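Local coordinates for hypothetical protein (Ruminococcus gnavus, PDB 4GL6) that is of unknown function but belongs to the DUF5037 family and folds into an antiparallel and a mixed beta-sheet with surrounding helices, at residues Lys123-Val126 / Asp127-Gln131; Gly76-Leu79 / Leu80-Met84; Glu232-Lys235 / Ala236-Gly240; Tyr180-His184 / Lys185-Lys189. All blocks are in the same frame, centred on the assembly; numbering follows the deposited sequence.

Contact 1 (Lys123-Val126 / Asp127-Gln131)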
loop_
_atom_site.group_PDB
_atom_site.type_symbol
_atom_site.label_atom_id
_atom_site.label_comp_id
_atom_site.label_asym_id
_atom_site.label_seq_id
_atom_site.Cartn_x
_atom_site.Cartn_y
_atom_site.Cartn_z
ATOM N N LYS A 123 11.621 9.788 -7.611
ATOM C CA LYS A 123 12.949 10.377 -7.384
ATOM C C LYS A 123 12.972 11.448 -6.259
ATOM O O LYS A 123 13.893 11.458 -5.444
ATOM C CB LYS A 123 13.561 10.925 -8.676
ATOM C CG LYS A 123 12.721 11.946 -9.442
ATOM C CD LYS A 123 13.574 12.847 -10.349
ATOM C CE LYS A 123 12.744 13.965 -10.971
ATOM N NZ LYS A 123 13.578 15.040 -11.570
ATOM N N ASN A 124 11.946 12.300 -6.196
ATOM C CA ASN A 124 11.848 13.348 -5.169
ATOM C C ASN A 124 11.538 12.786 -3.815
ATOM O O ASN A 124 11.999 13.311 -2.793
ATOM C CB ASN A 124 10.761 14.371 -5.510
ATOM C CG ASN A 124 11.104 15.212 -6.711
ATOM O OD1 ASN A 124 12.268 15.434 -7.025
ATOM N ND2 ASN A 124 10.083 15.717 -7.371
ATOM N N TYR A 125 10.707 11.748 -3.806
ATOM C CA TYR A 125 10.314 11.086 -2.576
ATOM C C TYR A 125 11.523 10.408 -1.923
ATOM O O TYR A 125 11.720 10.537 -0.720
ATOM C CB TYR A 125 9.159 10.109 -2.841
ATOM C CG TYR A 125 8.741 9.321 -1.630
ATOM C CD1 TYR A 125 8.309 9.967 -0.474
ATOM C CD2 TYR A 125 8.756 7.917 -1.636
ATOM C CE1 TYR A 125 7.916 9.235 0.664
ATOM C CE2 TYR A 125 8.367 7.173 -0.501
ATOM C CZ TYR A 125 7.957 7.843 0.635
ATOM O OH TYR A 125 7.577 7.128 1.710
ATOM N N VAL A 126 12.299 9.688 -2.727
ATOM C CA VAL A 126 13.539 9.035 -2.278
ATOM C C VAL A 126 14.535 10.053 -1.732
ATOM O O VAL A 126 15.187 9.800 -0.725
ATOM C CB VAL A 126 14.197 8.214 -3.417
ATOM C CG1 VAL A 126 15.617 7.776 -3.058
ATOM C CG2 VAL A 126 13.335 7.011 -3.766
ATOM N N ASP A 127 14.661 11.184 -2.419
ATOM C CA ASP A 127 15.528 12.287 -1.977
ATOM C C ASP A 127 15.083 12.783 -0.594
ATOM O O ASP A 127 15.921 12.987 0.283
ATOM C CB ASP A 127 15.532 13.440 -3.002
ATOM C CG ASP A 127 16.078 14.743 -2.421
ATOM O OD1 ASP A 127 17.275 14.771 -2.056
ATOM O OD2 ASP A 127 15.296 15.724 -2.303
ATOM N N LEU A 128 13.779 12.978 -0.422
ATOM C CA LEU A 128 13.238 13.410 0.862
ATOM C C LEU A 128 13.519 12.376 1.961
ATOM O O LEU A 128 13.934 12.744 3.059
ATOM C CB LEU A 128 11.739 13.729 0.766
ATOM C CG LEU A 128 11.317 15.150 0.374
ATOM C CD1 LEU A 128 12.053 15.759 -0.828
ATOM C CD2 LEU A 128 9.815 15.102 0.140
ATOM N N CYS A 129 13.340 11.096 1.645
ATOM C CA CYS A 129 13.548 10.022 2.633
ATOM C C CYS A 129 14.994 9.816 3.046
ATOM O O CYS A 129 15.255 9.640 4.232
ATOM C CB CYS A 129 12.970 8.685 2.147
ATOM S SG CYS A 129 11.171 8.679 1.994
ATOM N N ASN A 130 15.911 9.878 2.081
ATOM C CA ASN A 130 17.323 9.577 2.313
ATOM C C ASN A 130 18.186 10.797 2.694
ATOM O O ASN A 130 18.987 11.265 1.883
ATOM C CB ASN A 130 17.886 8.864 1.059
ATOM C CG ASN A 130 17.102 7.611 0.674
ATOM O OD1 ASN A 130 16.224 7.124 1.422
ATOM N ND2 ASN A 130 17.452 7.053 -0.483
ATOM N N GLN A 131 18.044 11.320 3.912
ATOM C CA GLN A 131 18.855 12.488 4.334
ATOM C C GLN A 131 20.298 12.141 4.748
ATOM O O GLN A 131 21.232 12.874 4.410
ATOM C CB GLN A 131 18.155 13.297 5.443
ATOM C CG GLN A 131 16.831 13.937 5.033
ATOM C CD GLN A 131 16.997 15.030 3.971
ATOM O OE1 GLN A 131 16.416 14.948 2.886
ATOM N NE2 GLN A 131 17.824 16.027 4.264
#
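The carbonyl oxygen of Tyr125 takes the backbone N-H of Cys129 at 2.9 Å (Cys129 N to Tyr125 O), and Val126 O receives Asn130 N at the same 2.9 Å. These are i to i+4 bonds of the last full turn of helix 122-129, and Asn130 is the residue at which the backbone leaves helical angles. The same four-residue spacing sets Cys129 over the phenol ring of Tyr125. With its CG anti to the backbone N (chi1 177°), Tyr125 lays its ring along the helix toward the C-terminal end, and Cys129 SG rests on one face, 3.8 Å from the ring centroid and 22° off the normal. The sulfur is displaced toward the rim, where Cys129 SG is 3.6 Å from both CE1 and CZ of Tyr125. A thiol suits this place because a small, polarisable sulfur can rest on the face of an aromatic ring one turn away. The hydroxyl of Tyr125 is satisfied by a hydrogen bond with Leu139 O.

On another side of the helix, Asn130 passes slantwise beside Val126, where CG1 of the valine lies near the asparagine amide. The ND2 of that amide bonds to Gly172 O, so a polar residue just past the helix end ties the turn to another loop. The side chain of Leu128 touches Ile114. The Tyr125-Cys129 pair is a sulfur-aromatic contact made between i and i+4 residues at a helix C-terminus.

Contact 2 (Gly76-Leu79 / Leu80-Met84)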
loop_
_atom_site.group_PDB
_atom_site.type_symbol
_atom_site.label_atom_id
_atom_site.label_comp_id
_atom_site.label_asym_id
_atom_site.label_seq_id
_atom_site.Cartn_x
_atom_site.Cartn_y
_atom_site.Cartn_z
ATOM N N GLY A 76 -1.535 11.868 -3.078
ATOM C CA GLY A 76 -0.097 11.884 -3.424
ATOM C C GLY A 76 0.558 10.594 -2.953
ATOM O O GLY A 76 1.344 9.955 -3.665
ATOM N N GLN A 77 0.177 10.225 -1.744
ATOM C CA GLN A 77 0.557 8.984 -1.109
ATOM C C GLN A 77 0.184 7.772 -1.984
ATOM O O GLN A 77 0.990 6.862 -2.164
ATOM C CB GLN A 77 -0.178 8.921 0.238
ATOM C CG GLN A 77 0.367 7.966 1.251
ATOM C CD GLN A 77 -0.293 8.166 2.603
ATOM O OE1 GLN A 77 0.228 8.858 3.495
ATOM N NE2 GLN A 77 -1.488 7.630 2.727
ATOM N N ARG A 78 -1.038 7.771 -2.515
ATOM C CA ARG A 78 -1.530 6.685 -3.386
ATOM C C ARG A 78 -0.724 6.554 -4.669
ATOM O O ARG A 78 -0.424 5.441 -5.096
ATOM C CB ARG A 78 -3.026 6.855 -3.728
ATOM C CG ARG A 78 -3.590 5.933 -4.815
ATOM C CD ARG A 78 -3.383 4.463 -4.465
ATOM N NE ARG A 78 -3.251 3.618 -5.646
ATOM C CZ ARG A 78 -2.710 2.396 -5.666
ATOM N NH1 ARG A 78 -2.204 1.832 -4.575
ATOM N NH2 ARG A 78 -2.642 1.736 -6.810
ATOM N N LEU A 79 -0.408 7.685 -5.284
ATOM C CA LEU A 79 0.395 7.691 -6.498
ATOM C C LEU A 79 1.784 7.091 -6.247
ATOM O O LEU A 79 2.315 6.400 -7.127
ATOM C CB LEU A 79 0.521 9.107 -7.063
ATOM C CG LEU A 79 -0.764 9.799 -7.526
ATOM C CD1 LEU A 79 -0.456 11.261 -7.873
ATOM C CD2 LEU A 79 -1.392 9.064 -8.694
ATOM N N LEU A 80 2.359 7.341 -5.061
ATOM C CA LEU A 80 3.655 6.752 -4.691
ATOM C C LEU A 80 3.489 5.218 -4.509
ATOM O O LEU A 80 4.309 4.453 -5.013
ATOM C CB LEU A 80 4.284 7.451 -3.471
ATOM C CG LEU A 80 4.895 8.862 -3.649
ATOM C CD1 LEU A 80 5.256 9.481 -2.303
ATOM C CD2 LEU A 80 6.139 8.867 -4.534
ATOM N N ALA A 81 2.415 4.791 -3.840
ATOM C CA ALA A 81 2.072 3.361 -3.697
ATOM C C ALA A 81 1.894 2.686 -5.048
ATOM O O ALA A 81 2.407 1.593 -5.242
ATOM C CB ALA A 81 0.800 3.143 -2.848
ATOM N N LYS A 82 1.197 3.349 -5.978
ATOM C CA LYS A 82 0.979 2.817 -7.342
ATOM C C LYS A 82 2.323 2.487 -8.030
ATOM O O LYS A 82 2.470 1.431 -8.676
ATOM C CB LYS A 82 0.138 3.797 -8.195
ATOM C CG LYS A 82 -0.260 3.332 -9.607
ATOM C CD LYS A 82 -1.188 4.344 -10.287
ATOM C CE LYS A 82 -1.452 4.001 -11.753
ATOM N NZ LYS A 82 -2.003 2.629 -11.934
ATOM N N GLN A 83 3.296 3.376 -7.860
ATOM C CA GLN A 83 4.639 3.174 -8.419
ATOM C C GLN A 83 5.396 2.044 -7.745
ATOM O O GLN A 83 6.095 1.288 -8.418
ATOM C CB GLN A 83 5.448 4.468 -8.390
ATOM C CG GLN A 83 5.026 5.411 -9.488
ATOM C CD GLN A 83 5.440 6.811 -9.191
ATOM O OE1 GLN A 83 6.470 7.291 -9.676
ATOM N NE2 GLN A 83 4.665 7.470 -8.344
HETATM N N MSE A 84 5.271 1.941 -6.426
HETATM C CA MSE A 84 5.925 0.858 -5.653
HETATM C C MSE A 84 5.355 -0.510 -6.112
HETATM O O MSE A 84 6.101 -1.441 -6.397
HETATM C CB MSE A 84 5.761 1.067 -4.137
HETATM C CG MSE A 84 6.728 0.235 -3.304
HETATM SE SE MSE A 84 6.222 0.173 -1.450
HETATM C CE MSE A 84 7.683 -0.859 -0.673
#
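Leu79 and Gln83 join successive turns of the long alpha-helix 75-95, a partly buried helix whose i to i+4 ladder runs unbroken here. Among the backbone bonds, Lys82 N to Arg78 O is the shortest at 2.8 Å, while Gln83 N to Leu79 O is longer at 3.3 Å.

A side-chain bond supplements this last one. Gln83 NE2 gives Leu79 O a nearly straight hydrogen bond (173°), with the oxygen lying in the glutamine's amide plane. A chi1 of -77° sets CG of Gln83 beside its backbone N, and the extended chain from there presents NE2 to the carbonyl one turn earlier. NE2 also donates to Ser120 O, in the loop before helix 122-129.

Charged groups gather on another side. Arg78 bends at chi2, bringing its guanidinium back over the next turn, one face above Lys82 N and NH2 3.7 Å from Lys82 CB. The small methyl of Ala81 lets Arg78 NH1 come to 3.7 Å from Ala81 CB. The guanidinium forms salt bridges with Asp49 through NH2 and Glu85 through NH1, acids that probably offset the nearness of two positive side chains.

Leu80 packs on Trp122, Ile105 and Ile107, and Met84 on Tyr167 and Leu171 of helix 156-171. At the doubly bonded carbonyl, Gln83 N and Gln83 NE2 reach Leu79 O from opposite faces of its plane, NE2 lying 55° out of it at 2.9 Å.

Contact 3 (Glu232-Lys235 / Ala236-Gly240)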
loop_
_atom_site.group_PDB
_atom_site.type_symbol
_atom_site.label_atom_id
_atom_site.label_comp_id
_atom_site.label_asym_id
_atom_site.label_seq_id
_atom_site.Cartn_x
_atom_site.Cartn_y
_atom_site.Cartn_z
ATOM N N GLU A 232 18.337 -18.810 1.776
ATOM C CA GLU A 232 18.015 -20.035 2.539
ATOM C C GLU A 232 16.798 -19.814 3.431
ATOM O O GLU A 232 15.913 -20.655 3.479
ATOM C CB GLU A 232 19.235 -20.509 3.339
ATOM C CG GLU A 232 20.438 -20.858 2.446
ATOM C CD GLU A 232 21.756 -20.345 3.038
ATOM O OE1 GLU A 232 22.195 -20.816 4.117
ATOM O OE2 GLU A 232 22.359 -19.441 2.417
ATOM N N ILE A 233 16.749 -18.657 4.086
ATOM C CA ILE A 233 15.612 -18.244 4.926
ATOM C C ILE A 233 14.331 -18.077 4.084
ATOM O O ILE A 233 13.229 -18.367 4.554
ATOM C CB ILE A 233 15.957 -16.949 5.727
ATOM C CG1 ILE A 233 17.051 -17.244 6.776
ATOM C CG2 ILE A 233 14.730 -16.369 6.422
ATOM C CD1 ILE A 233 17.765 -16.016 7.305
ATOM N N PHE A 234 14.494 -17.588 2.855
ATOM C CA PHE A 234 13.392 -17.420 1.898
ATOM C C PHE A 234 12.809 -18.770 1.503
ATOM O O PHE A 234 11.586 -18.946 1.570
ATOM C CB PHE A 234 13.856 -16.631 0.668
ATOM C CG PHE A 234 12.871 -16.608 -0.453
ATOM C CD1 PHE A 234 11.704 -15.860 -0.355
ATOM C CD2 PHE A 234 13.122 -17.298 -1.635
ATOM C CE1 PHE A 234 10.781 -15.825 -1.396
ATOM C CE2 PHE A 234 12.209 -17.266 -2.681
ATOM C CZ PHE A 234 11.037 -16.529 -2.559
ATOM N N LYS A 235 13.677 -19.714 1.125
ATOM C CA LYS A 235 13.238 -21.070 0.758
ATOM C C LYS A 235 12.481 -21.761 1.906
ATOM O O LYS A 235 11.408 -22.315 1.679
ATOM C CB LYS A 235 14.401 -21.939 0.238
ATOM C CG LYS A 235 14.895 -21.501 -1.131
ATOM C CD LYS A 235 15.719 -22.534 -1.894
ATOM C CE LYS A 235 17.150 -22.629 -1.404
ATOM N NZ LYS A 235 17.976 -23.454 -2.329
ATOM N N ALA A 236 13.019 -21.667 3.122
ATOM C CA ALA A 236 12.393 -22.239 4.316
ATOM C C ALA A 236 11.026 -21.584 4.593
ATOM O O ALA A 236 10.050 -22.296 4.840
ATOM C CB ALA A 236 13.310 -22.131 5.531
ATOM N N ALA A 237 10.963 -20.251 4.508
ATOM C CA ALA A 237 9.714 -19.490 4.729
ATOM C C ALA A 237 8.615 -19.849 3.721
ATOM O O ALA A 237 7.447 -20.009 4.101
ATOM C CB ALA A 237 9.983 -18.000 4.675
ATOM N N LYS A 238 9.021 -20.000 2.459
ATOM C CA LYS A 238 8.137 -20.357 1.337
ATOM C C LYS A 238 7.502 -21.762 1.514
ATOM O O LYS A 238 6.376 -21.953 1.071
ATOM C CB LYS A 238 8.908 -20.200 0.003
ATOM C CG LYS A 238 8.062 -20.190 -1.255
ATOM C CD LYS A 238 8.887 -19.987 -2.535
ATOM C CE LYS A 238 8.036 -20.277 -3.786
ATOM N NZ LYS A 238 8.700 -20.317 -5.119
ATOM N N GLN A 239 8.205 -22.713 2.155
ATOM C CA GLN A 239 7.603 -24.019 2.576
ATOM C C GLN A 239 6.776 -23.842 3.867
ATOM O O GLN A 239 5.709 -24.408 3.971
ATOM C CB GLN A 239 8.624 -25.162 2.802
ATOM C CG GLN A 239 8.864 -26.042 1.581
ATOM C CD GLN A 239 9.558 -25.295 0.481
ATOM O OE1 GLN A 239 10.740 -24.983 0.587
ATOM N NE2 GLN A 239 8.836 -25.018 -0.597
ATOM N N GLY A 240 7.286 -23.073 4.837
ATOM C CA GLY A 240 6.620 -22.813 6.125
ATOM C C GLY A 240 7.200 -23.716 7.210
ATOM O O GLY A 240 6.584 -24.732 7.541
#
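Lys238 lies alongside Phe234, one turn earlier in helix 231-239, and its chain can be traced outward from the backbone. Its CB sits 3.3 Å from Phe234 O, the carbonyl that also accepts Lys238 N at 2.9 Å. Because CG is anti to the backbone N (chi1 -165°), the chain starts out in the same direction as the phenylalanine, and every later torsion is extended. CG packs on the ring of Tyr181. CD then approaches Phe234 CZ at 4.1 Å, a methylene against the far end of the ring. Beyond it, NZ makes salt bridges with Glu159 and Asp156. Lysine suits the position because its greasy stem can line an aromatic ring while its charge extends past it to the acids.

Phe234 shares that heading, with chi1 at 170°, and is buried, with the lysine stem beside it. Ala236 and Ala237, which follow Lys235, continue the backbone ladder: Ala237 N bonds to Ile233 O at 2.9 Å. Glycine ends the helix at Gly240, whose backbone angles, with positive phi, would jam a CB against the carbonyl oxygen before it.

The helix thus lies against helix 156-171 through its two lysines, Lys235 reaching Glu157, and against the mixed sheet through Phe234, which touches Tyr181 of strand 175-182 and meets Phe216 of strand 215-220 edge-to-face.

Contact 4 (Tyr180-His184 / Lys185-Lys189)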
loop_
_atom_site.group_PDB
_atom_site.type_symbol
_atom_site.label_atom_id
_atom_site.label_comp_id
_atom_site.label_asym_id
_atom_site.label_seq_id
_atom_site.Cartn_x
_atom_site.Cartn_y
_atom_site.Cartn_z
ATOM N N TYR A 180 3.110 -13.395 0.811
ATOM C CA TYR A 180 2.246 -14.472 1.314
ATOM C C TYR A 180 1.944 -15.415 0.160
ATOM O O TYR A 180 1.506 -14.949 -0.898
ATOM C CB TYR A 180 0.931 -13.893 1.849
ATOM C CG TYR A 180 1.044 -13.142 3.153
ATOM C CD1 TYR A 180 1.405 -11.805 3.181
ATOM C CD2 TYR A 180 0.731 -13.764 4.375
ATOM C CE1 TYR A 180 1.493 -11.108 4.388
ATOM C CE2 TYR A 180 0.817 -13.075 5.584
ATOM C CZ TYR A 180 1.204 -11.742 5.579
ATOM O OH TYR A 180 1.270 -11.043 6.747
ATOM N N TYR A 181 2.218 -16.712 0.343
ATOM C CA TYR A 181 1.920 -17.760 -0.657
ATOM C C TYR A 181 0.644 -18.491 -0.204
ATOM O O TYR A 181 0.691 -19.517 0.480
ATOM C CB TYR A 181 3.097 -18.702 -0.812
ATOM C CG TYR A 181 4.331 -18.013 -1.365
ATOM C CD1 TYR A 181 5.279 -17.432 -0.516
ATOM C CD2 TYR A 181 4.555 -17.935 -2.734
ATOM C CE1 TYR A 181 6.419 -16.804 -1.022
ATOM C CE2 TYR A 181 5.690 -17.304 -3.254
ATOM C CZ TYR A 181 6.630 -16.749 -2.392
ATOM O OH TYR A 181 7.753 -16.118 -2.914
ATOM N N LEU A 182 -0.495 -17.919 -0.582
ATOM C CA LEU A 182 -1.812 -18.413 -0.193
ATOM C C LEU A 182 -2.324 -19.521 -1.108
ATOM O O LEU A 182 -2.016 -19.552 -2.299
ATOM C CB LEU A 182 -2.834 -17.270 -0.250
ATOM C CG LEU A 182 -2.568 -15.997 0.544
ATOM C CD1 LEU A 182 -3.714 -15.036 0.296
ATOM C CD2 LEU A 182 -2.468 -16.305 2.029
ATOM N N ASP A 183 -3.126 -20.417 -0.542
ATOM C CA ASP A 183 -3.787 -21.454 -1.333
ATOM C C ASP A 183 -4.875 -20.732 -2.155
ATOM O O ASP A 183 -5.333 -19.631 -1.770
ATOM C CB ASP A 183 -4.332 -22.597 -0.453
ATOM C CG ASP A 183 -5.505 -22.169 0.433
ATOM O OD1 ASP A 183 -6.686 -22.188 -0.032
ATOM O OD2 ASP A 183 -5.233 -21.831 1.605
ATOM N N HIS A 184 -5.280 -21.358 -3.262
ATOM C CA HIS A 184 -6.255 -20.777 -4.208
ATOM C C HIS A 184 -7.508 -20.206 -3.578
ATOM O O HIS A 184 -7.793 -19.014 -3.737
ATOM C CB HIS A 184 -6.589 -21.775 -5.329
ATOM C CG HIS A 184 -7.510 -21.215 -6.394
ATOM N ND1 HIS A 184 -7.151 -20.206 -7.214
ATOM C CD2 HIS A 184 -8.818 -21.571 -6.750
ATOM C CE1 HIS A 184 -8.183 -19.929 -8.051
ATOM N NE2 HIS A 184 -9.195 -20.771 -7.764
ATOM N N LYS A 185 -8.243 -21.026 -2.830
ATOM C CA LYS A 185 -9.491 -20.552 -2.210
ATOM C C LYS A 185 -9.228 -19.399 -1.210
ATOM O O LYS A 185 -9.963 -18.408 -1.195
ATOM C CB LYS A 185 -10.303 -21.725 -1.635
ATOM C CG LYS A 185 -10.739 -22.709 -2.735
ATOM C CD LYS A 185 -11.765 -23.756 -2.308
ATOM C CE LYS A 185 -12.151 -24.659 -3.464
ATOM N NZ LYS A 185 -13.283 -25.558 -3.137
ATOM N N SER A 186 -8.165 -19.509 -0.420
ATOM C CA SER A 186 -7.781 -18.415 0.492
ATOM C C SER A 186 -7.497 -17.138 -0.244
ATOM O O SER A 186 -7.924 -16.069 0.190
ATOM C CB SER A 186 -6.547 -18.748 1.333
ATOM O OG SER A 186 -6.959 -19.431 2.482
ATOM N N PHE A 187 -6.736 -17.260 -1.331
ATOM C CA PHE A 187 -6.380 -16.098 -2.123
ATOM C C PHE A 187 -7.620 -15.370 -2.636
ATOM O O PHE A 187 -7.758 -14.166 -2.459
ATOM C CB PHE A 187 -5.466 -16.456 -3.302
ATOM C CG PHE A 187 -5.227 -15.289 -4.216
ATOM C CD1 PHE A 187 -4.279 -14.320 -3.891
ATOM C CD2 PHE A 187 -6.011 -15.105 -5.354
ATOM C CE1 PHE A 187 -4.100 -13.209 -4.704
ATOM C CE2 PHE A 187 -5.831 -13.997 -6.180
ATOM C CZ PHE A 187 -4.871 -13.049 -5.858
ATOM N N GLU A 188 -8.512 -16.121 -3.263
ATOM C CA GLU A 188 -9.735 -15.558 -3.860
ATOM C C GLU A 188 -10.621 -14.800 -2.874
ATOM O O GLU A 188 -11.225 -13.799 -3.246
ATOM C CB GLU A 188 -10.504 -16.649 -4.606
ATOM C CG GLU A 188 -9.782 -17.127 -5.889
ATOM C CD GLU A 188 -9.742 -16.132 -7.061
ATOM O OE1 GLU A 188 -10.697 -15.350 -7.263
ATOM O OE2 GLU A 188 -8.726 -16.139 -7.799
ATOM N N LYS A 189 -10.693 -15.291 -1.636
ATOM C CA LYS A 189 -11.420 -14.607 -0.559
ATOM C C LYS A 189 -10.659 -13.362 -0.131
ATOM O O LYS A 189 -11.268 -12.306 0.103
ATOM C CB LYS A 189 -11.580 -15.500 0.666
ATOM C CG LYS A 189 -12.467 -16.723 0.483
ATOM C CD LYS A 189 -12.397 -17.586 1.727
ATOM C CE LYS A 189 -13.081 -18.896 1.501
ATOM N NZ LYS A 189 -12.817 -19.800 2.653
HETATM O O HOH W 1 -7.312 -23.971 -2.529
#
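The extended chain of Leu182 and Asp183 turns into the first turn of helix 184-194, where Phe187 N bonds to Asp183 O at 2.8 Å and Glu188 N to His184 O at 3.0 Å. Asp183 occupies the N-cap. Its CG is held between the backbone N and the carbonyl carbon (chi1 68°), which turns the carboxylate back toward the helix start. There OD1 accepts Ser186 N at 3.1 Å and OD2 accepts Ser186 OG, also at 3.1 Å, each approached from above the carboxylate plane. An acid of this short length suits the place, since N-H groups at a helix start have no preceding carbonyl to bond, and its negative charge probably interacts well with the helix end.

The first of these is the capping bond of an N-cap aspartate, here where a strand of the mixed sheet runs into a helix, with Asp183 alone between strand 175-182 and helix 184-194. OD2 has a further partner in Gln213 NE2, and a water links OD1 with Lys185 N.

On the inner side, Leu182 packs against Phe187; CB meets CB at 4.1 Å, while CD1 lies 3.8 Å from Phe187 CA, two apolar residues filling the angle between strand and helix. At the surface, His184 and Glu188 stand one turn apart. Glu188 CG lies over one face of the imidazole in a CH-pi contact, 4.2 Å from the ring centroid, and the carboxylate plane is turned 47° from the ring. His184 ND1 bonds to Asp147 OD2, a partner on strand 140-147.

Along the chain the order is contact 2, contact 1, contact 4, contact 3, all within the DUF5037 range. They form two touching pairs. Helices 75-95 and 122-129 bring contacts 1 and 2 together, their centres about 14 Å apart, with Leu80 CD1 3.6 Å from Tyr125 CG. Contacts 3 and 4, with centres about 18 Å apart, touch where Phe234 CZ lies 3.3 Å from Tyr181 OH. Between the pairs, contacts 1 and 4 lie on opposite sides of the chain's centre, about 35 Å between centres. Strand 175-182, inside the mixed sheet, thus carries the start of contact 4 and packs against contact 3's helix, while contacts 1 and 2 join helix to helix.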